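Local coordinates for protein UDP-glucose:anthocyanidin 3-O-glucosyltransferase (Clitoria ternatea, PDB 4REL) that belongs to the plant UDP-glycosyltransferase family of GT-B fold and holds KMP in the cleft between its two domains, at residues P136-S141 / F365-I370. Sequence-based numbering, arbitrary orientation.
Sequences PNVSCS and FGDQGI. With KMP (3,5,7-trihydroxy-2-(4-hydroxyphenyl)-4H-chromen-4-one), chain B.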
loop_
_atom_site.group_PDB
_atom_site.type_symbol
_atom_site.label_atom_id
_atom_site.label_comp_id
_atom_site.label_asym_id
_atom_site.label_seq_id
_atom_site.Cartn_x
_atom_site.Cartn_y
_atom_site.Cartn_z
ATOM N N PRO A 136 -2.735 -0.585 -5.853
ATOM C CA PRO A 136 -2.491 -1.046 -4.485
ATOM C C PRO A 136 -2.161 0.108 -3.531
ATOM O O PRO A 136 -1.644 -0.119 -2.443
ATOM C CB PRO A 136 -1.274 -1.954 -4.660
ATOM C CG PRO A 136 -0.473 -1.241 -5.720
ATOM C CD PRO A 136 -1.536 -0.720 -6.698
ATOM N N ASN A 137 -2.448 1.333 -3.944
ATOM C CA ASN A 137 -2.153 2.494 -3.113
ATOM C C ASN A 137 -3.379 2.909 -2.336
ATOM O O ASN A 137 -4.362 2.169 -2.287
ATOM C CB ASN A 137 -1.657 3.614 -4.015
ATOM C CG ASN A 137 -0.797 3.071 -5.130
ATOM O OD1 ASN A 137 -1.156 3.132 -6.316
ATOM N ND2 ASN A 137 0.317 2.458 -4.746
ATOM N N VAL A 138 -3.324 4.071 -1.700
ATOM C CA VAL A 138 -4.492 4.562 -0.995
ATOM C C VAL A 138 -5.601 4.762 -2.018
ATOM O O VAL A 138 -5.425 5.467 -3.011
ATOM C CB VAL A 138 -4.172 5.857 -0.220
ATOM C CG1 VAL A 138 -5.400 6.338 0.549
ATOM C CG2 VAL A 138 -3.027 5.585 0.740
ATOM N N SER A 139 -6.727 4.093 -1.798
ATOM C CA SER A 139 -7.831 4.118 -2.754
ATOM C C SER A 139 -8.222 5.548 -3.131
ATOM O O SER A 139 -8.309 5.888 -4.310
ATOM C CB SER A 139 -9.044 3.380 -2.173
ATOM O OG SER A 139 -9.424 3.954 -0.929
ATOM N N CYS A 140 -8.411 6.394 -2.123
ATOM C CA CYS A 140 -8.855 7.772 -2.341
ATOM C C CYS A 140 -7.925 8.631 -3.203
ATOM O O CYS A 140 -8.372 9.593 -3.829
ATOM C CB CYS A 140 -9.151 8.470 -1.000
ATOM S SG CYS A 140 -10.561 7.738 -0.136
ATOM N N SER A 141 -6.645 8.283 -3.267
ATOM C CA SER A 141 -5.711 9.124 -4.007
ATOM C C SER A 141 -5.960 9.067 -5.513
ATOM O O SER A 141 -5.465 9.906 -6.245
ATOM C CB SER A 141 -4.256 8.783 -3.664
ATOM O OG SER A 141 -3.898 7.536 -4.207
ATOM N N PHE A 365 5.669 10.282 3.119
ATOM C CA PHE A 365 6.025 10.137 1.717
ATOM C C PHE A 365 4.803 9.779 0.866
ATOM O O PHE A 365 3.882 9.137 1.353
ATOM C CB PHE A 365 7.084 9.027 1.639
ATOM C CG PHE A 365 7.502 8.671 0.256
ATOM C CD1 PHE A 365 8.541 9.350 -0.364
ATOM C CD2 PHE A 365 6.881 7.638 -0.420
ATOM C CE1 PHE A 365 8.940 9.016 -1.647
ATOM C CE2 PHE A 365 7.266 7.304 -1.701
ATOM C CZ PHE A 365 8.299 7.989 -2.318
ATOM N N GLY A 366 4.796 10.187 -0.401
ATOM C CA GLY A 366 3.777 9.730 -1.336
ATOM C C GLY A 366 2.353 10.077 -0.948
ATOM O O GLY A 366 2.062 11.229 -0.610
ATOM N N ASP A 367 1.461 9.086 -0.992
ATOM C CA ASP A 367 0.065 9.312 -0.620
ATOM C C ASP A 367 -0.248 8.970 0.835
ATOM O O ASP A 367 -1.413 8.820 1.203
ATOM C CB ASP A 367 -0.910 8.586 -1.574
ATOM C CG ASP A 367 -0.786 7.062 -1.524
ATOM O OD1 ASP A 367 0.030 6.524 -0.749
ATOM O OD2 ASP A 367 -1.544 6.390 -2.256
ATOM N N GLN A 368 0.782 8.841 1.661
ATOM C CA GLN A 368 0.583 8.577 3.086
ATOM C C GLN A 368 -0.214 9.693 3.744
ATOM O O GLN A 368 -0.981 9.454 4.680
ATOM C CB GLN A 368 1.937 8.394 3.777
ATOM C CG GLN A 368 2.625 7.107 3.337
ATOM C CD GLN A 368 4.088 7.028 3.719
ATOM O OE1 GLN A 368 4.620 7.888 4.434
ATOM N NE2 GLN A 368 4.754 5.986 3.233
ATOM N N GLY A 369 -0.037 10.912 3.248
ATOM C CA GLY A 369 -0.770 12.052 3.770
ATOM C C GLY A 369 -2.259 11.960 3.513
ATOM O O GLY A 369 -3.079 12.372 4.349
ATOM N N ILE A 370 -2.619 11.397 2.359
ATOM C CA ILE A 370 -4.019 11.180 2.039
ATOM C C ILE A 370 -4.601 10.151 3.001
ATOM O O ILE A 370 -5.695 10.338 3.539
ATOM C CB ILE A 370 -4.213 10.688 0.585
ATOM C CG1 ILE A 370 -3.569 11.659 -0.415
ATOM C CG2 ILE A 370 -5.690 10.489 0.299
ATOM C CD1 ILE A 370 -4.122 13.089 -0.362
HETATM C C1 KMP B . 2.151 9.008 -4.624
HETATM C C2 KMP B . 1.879 7.679 -4.349
HETATM C C3 KMP B . 3.008 6.733 -4.214
HETATM C C4 KMP B . 4.389 7.231 -4.370
HETATM C C5 KMP B . 4.561 8.582 -4.650
HETATM C C6 KMP B . 3.467 9.443 -4.772
HETATM C C9 KMP B . 2.777 5.301 -3.917
HETATM C C10 KMP B . 3.964 4.424 -3.800
HETATM C C11 KMP B . 5.325 5.028 -3.982
HETATM C C14 KMP B . 6.578 4.218 -3.878
HETATM C C15 KMP B . 6.565 2.824 -3.876
HETATM C C16 KMP B . 7.747 2.108 -3.775
HETATM C C17 KMP B . 8.956 2.778 -3.671
HETATM C C18 KMP B . 8.980 4.167 -3.674
HETATM C C19 KMP B . 7.795 4.881 -3.780
HETATM O O12 KMP B . 5.460 6.377 -4.248
HETATM O O13 KMP B . 1.612 4.858 -3.774
HETATM O O24 KMP B . 10.115 2.068 -3.567
HETATM O O27 KMP B . 3.766 3.107 -3.518
HETATM O O29 KMP B . 3.696 10.757 -5.047
HETATM O O30 KMP B . 0.601 7.232 -4.203
#
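Asp367 reaches Val138 from a type II' turn that starts at Phe365 and leads into helix 368-378. Phe365 presents its ring edge to KMP, with CE2 3.2 Å from KMP C19. Gly366, at positive phi, lays its CA 3.5 Å from KMP C6. Asp367 then carries the contact: with chi1 at 64°, its CG sits between its own N and carbonyl carbon, and the carboxylate faces residues 137-141. Asp367 OD2 accepts a hydrogen bond from Val138 N (3.0 Å), met on the syn side but 34° out of the carboxylate plane. Asp367 OD2 also lies 3.0 Å from KMP O30, while Val138 CG2 packs against the carboxylate. At the same edge of KMP, Asn137 ND2 lies 2.9 Å from O13. Ser141 OG also comes within 3.3 Å of Asp367 OD2, but the hydrogen bond it donates goes to Val138 O, which Ser141 N grips as well, fixing the bend of 138-141. One turn further on, Ile370 CG2 rests 4.2 Å from both Val138 CG1 and Cys140 CB, an apolar patch beside the carboxylate. The loop after strand 131-135 and the start of helix 368-378 thus meet across the interdomain cleft of the GT-B fold, lining the KMP pocket.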